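Local coordinates for putative general stress protein 26 (Jannaschia sp., PDB 2QEA) that is of unknown function but probably binds a flavin, as a putative general stress protein of the pyridoxamine 5'-phosphate oxidase-like family, and carries calcium ions in the crystal, at residues H7-W10 with D11-D15; E91-D94 with E95-F99. All blocks are in the same frame, centred on the assembly; numbering follows the deposited sequence.

Contact 1 (H7-W10 with D11-D15). With CA (calcium ion), chain E; CA (calcium ion), chain D.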
ATOM      1  N   HIS A   7       0.059 -11.100  16.198  1.00 52.02           N
ATOM      2  CA  HIS A   7      -1.359 -11.060  16.616  1.00 51.40           C
ATOM      3  C   HIS A   7      -2.022  -9.726  16.246  1.00 49.87           C
ATOM      4  O   HIS A   7      -3.148  -9.720  15.755  1.00 49.09           O
ATOM      5  CB  HIS A   7      -1.534 -11.326  18.123  1.00 51.64           C
ATOM      6  CG  HIS A   7      -1.327 -12.757  18.521  1.00 55.08           C
ATOM      7  ND1 HIS A   7      -0.217 -13.186  19.218  1.00 58.59           N
ATOM      8  CD2 HIS A   7      -2.095 -13.855  18.326  1.00 57.35           C
ATOM      9  CE1 HIS A   7      -0.308 -14.487  19.432  1.00 57.37           C
ATOM     10  NE2 HIS A   7      -1.438 -14.917  18.900  1.00 58.49           N
ATOM     11  N   GLU A   8      -1.301  -8.622  16.463  1.00 48.64           N
ATOM     12  CA  GLU A   8      -1.785  -7.270  16.141  1.00 48.06           C
ATOM     13  C   GLU A   8      -1.929  -7.025  14.629  1.00 47.43           C
ATOM     14  O   GLU A   8      -2.777  -6.226  14.221  1.00 47.01           O
ATOM     15  CB  GLU A   8      -0.871  -6.204  16.774  1.00 48.25           C
ATOM     16  CG  GLU A   8      -1.392  -4.754  16.751  1.00 48.32           C
ATOM     17  CD  GLU A   8      -2.663  -4.530  17.567  1.00 48.23           C
ATOM     18  OE1 GLU A   8      -3.080  -5.418  18.337  1.00 43.75           O
ATOM     19  OE2 GLU A   8      -3.249  -3.438  17.457  1.00 51.40           O
ATOM     20  N   PHE A   9      -1.091  -7.679  13.817  1.00 47.04           N
ATOM     21  CA  PHE A   9      -1.198  -7.612  12.350  1.00 46.51           C
ATOM     22  C   PHE A   9      -2.564  -8.166  11.904  1.00 46.07           C
ATOM     23  O   PHE A   9      -3.294  -7.490  11.174  1.00 46.34           O
ATOM     24  CB  PHE A   9      -0.028  -8.345  11.653  1.00 46.91           C
ATOM     25  CG  PHE A   9      -0.270  -8.641  10.193  1.00 47.17           C
ATOM     26  CD1 PHE A   9      -0.002  -7.682   9.216  1.00 47.83           C
ATOM     27  CD2 PHE A   9      -0.782  -9.886   9.799  1.00 46.50           C
ATOM     28  CE1 PHE A   9      -0.234  -7.956   7.861  1.00 49.79           C
ATOM     29  CE2 PHE A   9      -1.025 -10.170   8.453  1.00 48.22           C
ATOM     30  CZ  PHE A   9      -0.749  -9.208   7.482  1.00 49.48           C
ATOM     31  N   TRP A  10      -2.888  -9.383  12.352  1.00 45.38           N
ATOM     32  CA  TRP A  10      -4.182 -10.030  12.043  1.00 45.29           C
ATOM     33  C   TRP A  10      -5.359  -9.274  12.663  1.00 45.11           C
ATOM     34  O   TRP A  10      -6.453  -9.249  12.095  1.00 44.55           O
ATOM     35  CB  TRP A  10      -4.225 -11.486  12.522  1.00 45.24           C
ATOM     36  CG  TRP A  10      -3.241 -12.375  11.846  1.00 45.90           C
ATOM     37  CD1 TRP A  10      -2.129 -12.932  12.401  1.00 44.93           C
ATOM     38  CD2 TRP A  10      -3.262 -12.792  10.478  1.00 46.42           C
ATOM     39  NE1 TRP A  10      -1.461 -13.685  11.471  1.00 46.31           N
ATOM     40  CE2 TRP A  10      -2.131 -13.619  10.279  1.00 45.59           C
ATOM     41  CE3 TRP A  10      -4.130 -12.555   9.400  1.00 45.80           C
ATOM     42  CZ2 TRP A  10      -1.840 -14.213   9.040  1.00 44.84           C
ATOM     43  CZ3 TRP A  10      -3.845 -13.149   8.163  1.00 45.55           C
ATOM     44  CH2 TRP A  10      -2.703 -13.967   7.996  1.00 45.69           C
ATOM     45  N   ASP A  11      -5.116  -8.679  13.831  1.00 45.07           N
ATOM     46  CA  ASP A  11      -6.101  -7.875  14.547  1.00 44.90           C
ATOM     47  C   ASP A  11      -6.553  -6.686  13.689  1.00 45.13           C
ATOM     48  O   ASP A  11      -7.754  -6.478  13.522  1.00 43.85           O
ATOM     49  CB  ASP A  11      -5.499  -7.384  15.879  1.00 44.75           C
ATOM     50  CG  ASP A  11      -6.511  -6.773  16.819  1.00 44.37           C
ATOM     51  OD1 ASP A  11      -7.722  -6.711  16.527  1.00 44.45           O
ATOM     52  OD2 ASP A  11      -6.100  -6.340  17.914  1.00 43.36           O
ATOM     53  N   ARG A  12      -5.598  -5.948  13.127  1.00 46.21           N
ATOM     54  CA  ARG A  12      -5.899  -4.757  12.316  1.00 46.85           C
ATOM     55  C   ARG A  12      -6.197  -5.003  10.835  1.00 46.90           C
ATOM     56  O   ARG A  12      -6.893  -4.183  10.225  1.00 46.70           O
ATOM     57  CB  ARG A  12      -4.776  -3.737  12.456  1.00 47.30           C
ATOM     58  CG  ARG A  12      -4.626  -3.252  13.874  1.00 48.82           C
ATOM     59  CD  ARG A  12      -3.571  -2.211  13.952  1.00 51.10           C
ATOM     60  NE  ARG A  12      -3.395  -1.702  15.310  1.00 51.52           N
ATOM     61  CZ  ARG A  12      -2.470  -0.812  15.668  1.00 50.87           C
ATOM     62  NH1 ARG A  12      -1.645  -0.274  14.770  1.00 52.04           N
ATOM     63  NH2 ARG A  12      -2.387  -0.433  16.943  1.00 51.82           N
ATOM     64  N   LEU A  13      -5.697  -6.109  10.270  1.00 47.09           N
ATOM     65  CA  LEU A  13      -5.899  -6.437   8.840  1.00 47.48           C
ATOM     66  C   LEU A  13      -7.370  -6.554   8.393  1.00 47.77           C
ATOM     67  O   LEU A  13      -7.676  -6.306   7.227  1.00 47.99           O
ATOM     68  CB  LEU A  13      -5.114  -7.705   8.447  1.00 47.94           C
ATOM     69  CG  LEU A  13      -5.098  -8.163   6.980  1.00 47.23           C
ATOM     70  CD1 LEU A  13      -4.623  -7.057   6.057  1.00 47.78           C
ATOM     71  CD2 LEU A  13      -4.221  -9.390   6.825  1.00 46.99           C
ATOM     72  N   GLU A  14      -8.259  -6.914   9.321  1.00 48.22           N
ATOM     73  CA  GLU A  14      -9.713  -7.008   9.068  1.00 48.97           C
ATOM     74  C   GLU A  14     -10.336  -5.707   8.569  1.00 49.23           C
ATOM     75  O   GLU A  14     -11.145  -5.722   7.638  1.00 49.47           O
ATOM     76  CB  GLU A  14     -10.452  -7.367  10.348  1.00 49.01           C
ATOM     77  CG  GLU A  14     -10.183  -8.743  10.869  1.00 48.89           C
ATOM     78  CD  GLU A  14     -10.908  -8.978  12.156  1.00 47.81           C
ATOM     79  OE1 GLU A  14     -10.730  -8.183  13.105  1.00 46.10           O
ATOM     80  OE2 GLU A  14     -11.659  -9.971  12.250  1.00 46.34           O
ATOM     81  N   ASP A  15      -9.968  -4.602   9.221  1.00 49.33           N
ATOM     82  CA  ASP A  15     -10.455  -3.259   8.858  1.00 50.02           C
ATOM     83  C   ASP A  15      -9.745  -2.618   7.646  1.00 49.30           C
ATOM     84  O   ASP A  15     -10.135  -1.525   7.228  1.00 49.64           O
ATOM     85  CB  ASP A  15     -10.384  -2.320  10.076  1.00 50.75           C
ATOM     86  CG  ASP A  15     -11.348  -2.715  11.196  1.00 52.74           C
ATOM     87  OD1 ASP A  15     -11.800  -3.880  11.249  1.00 55.51           O
ATOM     88  OD2 ASP A  15     -11.649  -1.843  12.039  1.00 58.31           O
TER
HETATM   89 CA    CA E 161      -9.647  -6.987  14.903  1.00 43.55          CA
HETATM   90 CA    CA D 160     -13.088  -9.469  14.409  1.00 51.12          CA
HETATM   91  O   HOH W   1     -11.217  -4.988  14.031  1.00 35.95           O
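Arg-12 reaches back one turn to Glu-8 in an i to i+4 salt bridge along helix 2-13, the N-terminal helix that packs on the antiparallel sheet. Glu-8 OE2 lies 2.8 Å from Arg-12 NE, but the N-H points well off the acceptor, so the hydrogen bond within the bridge is weak; the carboxylate and guanidinium planes stand 78° apart. With CG anti to the backbone N (chi1 -169°), Glu-8 sets that carbon over one guanidinium face; the bend at chi2 (64°) then turns its carboxylate toward NE. Arg-12 NH1 is also bonded to the carbonyl of Thr-129, so an alanine here would probably leave Glu-8 without its cationic mate and that carbonyl without its donor. The other Glu-8 oxygen, OE1, faces Asp-11 OD2 at 3.2 Å, a like-charge approach that Arg-12 and the nearby calcium may ease. That calcium takes both Asp-11 O and Asp-11 OD1, the latter at 2.5 Å, along with Glu-14 OE1, a water and Asp-38; Glu-14 OE2 reaches a second calcium. On the buried side, Leu-13 CD2 sits obliquely against both aromatic rings, 3.5 Å from Phe-9 CZ and 4.0 Å from Trp-10 CZ3.

Contact 2 (E91-D94 with E95-F99); sequences EALD and EFWSF
Leu-93 and Trp-97 both swing CG anti to the backbone N (chi1 -179° and -168°), and this lays the two side chains alongside one another, pointing the same way, where helix 90-95 runs out into the loop before helix 99-104. The touch is made by one leucine methyl: Leu-93 CD1 lies 4.1 Å from Trp-97 CE3, on the six-membered part of the indole, and meets it obliquely. Both residues also rest on Val-114 of strand 114-129, so the pair lies between the end of the helix and the sheet. Phe-96 turns the other way, CG beside its own N (chi1 -57°), which brings the CD2 side of the ring back against the carbonyl of the preceding turn, obliquely. There Phe-96 CD2 comes within 3.2 Å of Ala-92 O, while the methyl carbon Ala-92 CB is 4.5 Å from that same CD2. The ring also stacks with Trp-45, and on one face Glu-95 CD lies 3.8 Å above its plane, displaced toward the rim. Two backbone bonds finish the helix: Glu-95 N to Glu-91 O, and Phe-96 N to Ala-92 O, the latter the straighter of the two. Phe-96 is the first residue to leave helical angles, and Trp-97 then extends. Back on the helix, Asp-94 OD1 accepts a hydrogen bond from Gln-109 NE2, and the backbone carbonyl Leu-93 O lies 3.4 Å from Trp-97 CB.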
ATOM      1  N   GLU A  91     -16.901 -23.060   2.586  1.00 52.46           N
ATOM      2  CA  GLU A  91     -17.077 -22.433   3.911  1.00 52.95           C
ATOM      3  C   GLU A  91     -16.463 -21.031   3.920  1.00 52.34           C
ATOM      4  O   GLU A  91     -17.093 -20.081   4.387  1.00 52.74           O
ATOM      5  CB  GLU A  91     -16.430 -23.268   5.033  1.00 53.65           C
ATOM      6  CG  GLU A  91     -16.948 -24.716   5.193  1.00 55.77           C
ATOM      7  CD  GLU A  91     -18.422 -24.820   5.582  1.00 59.58           C
ATOM      8  OE1 GLU A  91     -18.993 -23.845   6.122  1.00 63.75           O
ATOM      9  OE2 GLU A  91     -19.009 -25.902   5.362  1.00 59.76           O
ATOM     10  N   ALA A  92     -15.236 -20.922   3.407  1.00 51.85           N
ATOM     11  CA  ALA A  92     -14.522 -19.639   3.297  1.00 51.48           C
ATOM     12  C   ALA A  92     -15.189 -18.695   2.290  1.00 50.79           C
ATOM     13  O   ALA A  92     -15.294 -17.496   2.553  1.00 50.31           O
ATOM     14  CB  ALA A  92     -13.054 -19.864   2.918  1.00 51.74           C
ATOM     15  N   LEU A  93     -15.634 -19.244   1.153  1.00 50.45           N
ATOM     16  CA  LEU A  93     -16.336 -18.480   0.100  1.00 50.20           C
ATOM     17  C   LEU A  93     -17.592 -17.786   0.637  1.00 50.07           C
ATOM     18  O   LEU A  93     -17.772 -16.594   0.416  1.00 49.59           O
ATOM     19  CB  LEU A  93     -16.710 -19.394  -1.081  1.00 50.18           C
ATOM     20  CG  LEU A  93     -17.434 -18.813  -2.306  1.00 50.26           C
ATOM     21  CD1 LEU A  93     -16.667 -17.648  -2.920  1.00 48.85           C
ATOM     22  CD2 LEU A  93     -17.663 -19.904  -3.342  1.00 49.97           C
ATOM     23  N   ASP A  94     -18.421 -18.536   1.365  1.00 50.80           N
ATOM     24  CA  ASP A  94     -19.673 -18.019   1.951  1.00 51.47           C
ATOM     25  C   ASP A  94     -19.447 -17.022   3.109  1.00 51.67           C
ATOM     26  O   ASP A  94     -20.230 -16.080   3.267  1.00 51.63           O
ATOM     27  CB  ASP A  94     -20.566 -19.191   2.414  1.00 51.59           C
ATOM     28  CG  ASP A  94     -21.981 -18.758   2.821  1.00 53.23           C
ATOM     29  OD1 ASP A  94     -22.509 -17.754   2.292  1.00 56.08           O
ATOM     30  OD2 ASP A  94     -22.582 -19.455   3.665  1.00 55.43           O
ATOM     31  N   GLU A  95     -18.398 -17.239   3.908  1.00 51.89           N
ATOM     32  CA  GLU A  95     -18.065 -16.356   5.045  1.00 52.31           C
ATOM     33  C   GLU A  95     -17.629 -14.956   4.595  1.00 51.90           C
ATOM     34  O   GLU A  95     -18.069 -13.959   5.173  1.00 51.73           O
ATOM     35  CB  GLU A  95     -16.954 -16.975   5.913  1.00 52.65           C
ATOM     36  CG  GLU A  95     -16.634 -16.221   7.231  1.00 52.81           C
ATOM     37  CD  GLU A  95     -15.367 -16.719   7.921  1.00 53.71           C
ATOM     38  OE1 GLU A  95     -14.982 -17.893   7.730  1.00 57.06           O
ATOM     39  OE2 GLU A  95     -14.755 -15.924   8.666  1.00 56.47           O
ATOM     40  N   PHE A  96     -16.765 -14.900   3.578  1.00 51.74           N
ATOM     41  CA  PHE A  96     -16.216 -13.633   3.054  1.00 51.55           C
ATOM     42  C   PHE A  96     -16.972 -12.995   1.871  1.00 51.41           C
ATOM     43  O   PHE A  96     -16.510 -11.988   1.321  1.00 51.47           O
ATOM     44  CB  PHE A  96     -14.728 -13.826   2.723  1.00 51.37           C
ATOM     45  CG  PHE A  96     -13.912 -14.285   3.905  1.00 51.32           C
ATOM     46  CD1 PHE A  96     -13.840 -13.497   5.063  1.00 51.12           C
ATOM     47  CD2 PHE A  96     -13.218 -15.499   3.878  1.00 52.24           C
ATOM     48  CE1 PHE A  96     -13.100 -13.913   6.179  1.00 52.17           C
ATOM     49  CE2 PHE A  96     -12.470 -15.931   4.988  1.00 52.85           C
ATOM     50  CZ  PHE A  96     -12.406 -15.134   6.140  1.00 53.19           C
ATOM     51  N   TRP A  97     -18.136 -13.547   1.508  1.00 50.91           N
ATOM     52  CA  TRP A  97     -18.963 -13.003   0.425  1.00 50.62           C
ATOM     53  C   TRP A  97     -19.718 -11.774   0.951  1.00 51.05           C
ATOM     54  O   TRP A  97     -20.197 -11.785   2.092  1.00 51.62           O
ATOM     55  CB  TRP A  97     -19.947 -14.057  -0.093  1.00 49.95           C
ATOM     56  CG  TRP A  97     -20.615 -13.676  -1.360  1.00 49.77           C
ATOM     57  CD1 TRP A  97     -21.864 -13.158  -1.499  1.00 48.77           C
ATOM     58  CD2 TRP A  97     -20.064 -13.767  -2.680  1.00 50.00           C
ATOM     59  NE1 TRP A  97     -22.137 -12.931  -2.823  1.00 49.11           N
ATOM     60  CE2 TRP A  97     -21.051 -13.294  -3.575  1.00 49.26           C
ATOM     61  CE3 TRP A  97     -18.834 -14.213  -3.198  1.00 49.55           C
ATOM     62  CZ2 TRP A  97     -20.849 -13.240  -4.968  1.00 49.00           C
ATOM     63  CZ3 TRP A  97     -18.628 -14.165  -4.592  1.00 49.08           C
ATOM     64  CH2 TRP A  97     -19.635 -13.675  -5.457  1.00 48.59           C
ATOM     65  N   SER A  98     -19.828 -10.739   0.113  1.00 51.01           N
ATOM     66  CA  SER A  98     -20.479  -9.466   0.474  1.00 50.45           C
ATOM     67  C   SER A  98     -21.386  -8.911  -0.630  1.00 50.21           C
ATOM     68  O   SER A  98     -21.456  -9.469  -1.731  1.00 50.18           O
ATOM     69  CB  SER A  98     -19.399  -8.431   0.819  1.00 50.52           C
ATOM     70  OG  SER A  98     -18.563  -8.165  -0.296  1.00 50.24           O
ATOM     71  N   PHE A  99     -22.093  -7.824  -0.298  1.00 49.73           N
ATOM     72  CA  PHE A  99     -22.962  -7.085  -1.240  1.00 49.33           C
ATOM     73  C   PHE A  99     -22.181  -6.523  -2.450  1.00 48.86           C
ATOM     74  O   PHE A  99     -22.751  -6.371  -3.532  1.00 48.92           O
ATOM     75  CB  PHE A  99     -23.746  -5.952  -0.524  1.00 49.57           C
ATOM     76  CG  PHE A  99     -22.897  -4.757  -0.125  1.00 50.17           C
ATOM     77  CD1 PHE A  99     -22.846  -3.615  -0.940  1.00 50.07           C
ATOM     78  CD2 PHE A  99     -22.146  -4.769   1.057  1.00 51.35           C
ATOM     79  CE1 PHE A  99     -22.054  -2.503  -0.583  1.00 51.01           C
ATOM     80  CE2 PHE A  99     -21.350  -3.664   1.422  1.00 52.35           C
ATOM     81  CZ  PHE A  99     -21.306  -2.528   0.600  1.00 51.28           C
TER

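How the contacts relate
Contacts 1 and 2 are successive along the chain and do not touch: their centres are 19 Å apart and their nearest atoms about 7 Å. Strands 44-49 and 114-129 link them, since each contact sets apolar side chains on both: Trp-10 and Leu-13 meet Ile-44, while Ala-92 meets Trp-45 and Trp-97 meets Ile-47. The calcium pair belongs to contact 1, with Asp-38 completing the protein ligands; contact 2 supplies none, the side chain of Glu-95 staying about 9 Å from a calcium. The loop containing Asp-37 lies near both, touching Glu-14 and bringing its carboxylate close to that of Glu-95. Contact 2 alone reaches the second subunit, through Phe-99 packing on Ile-140 of that chain.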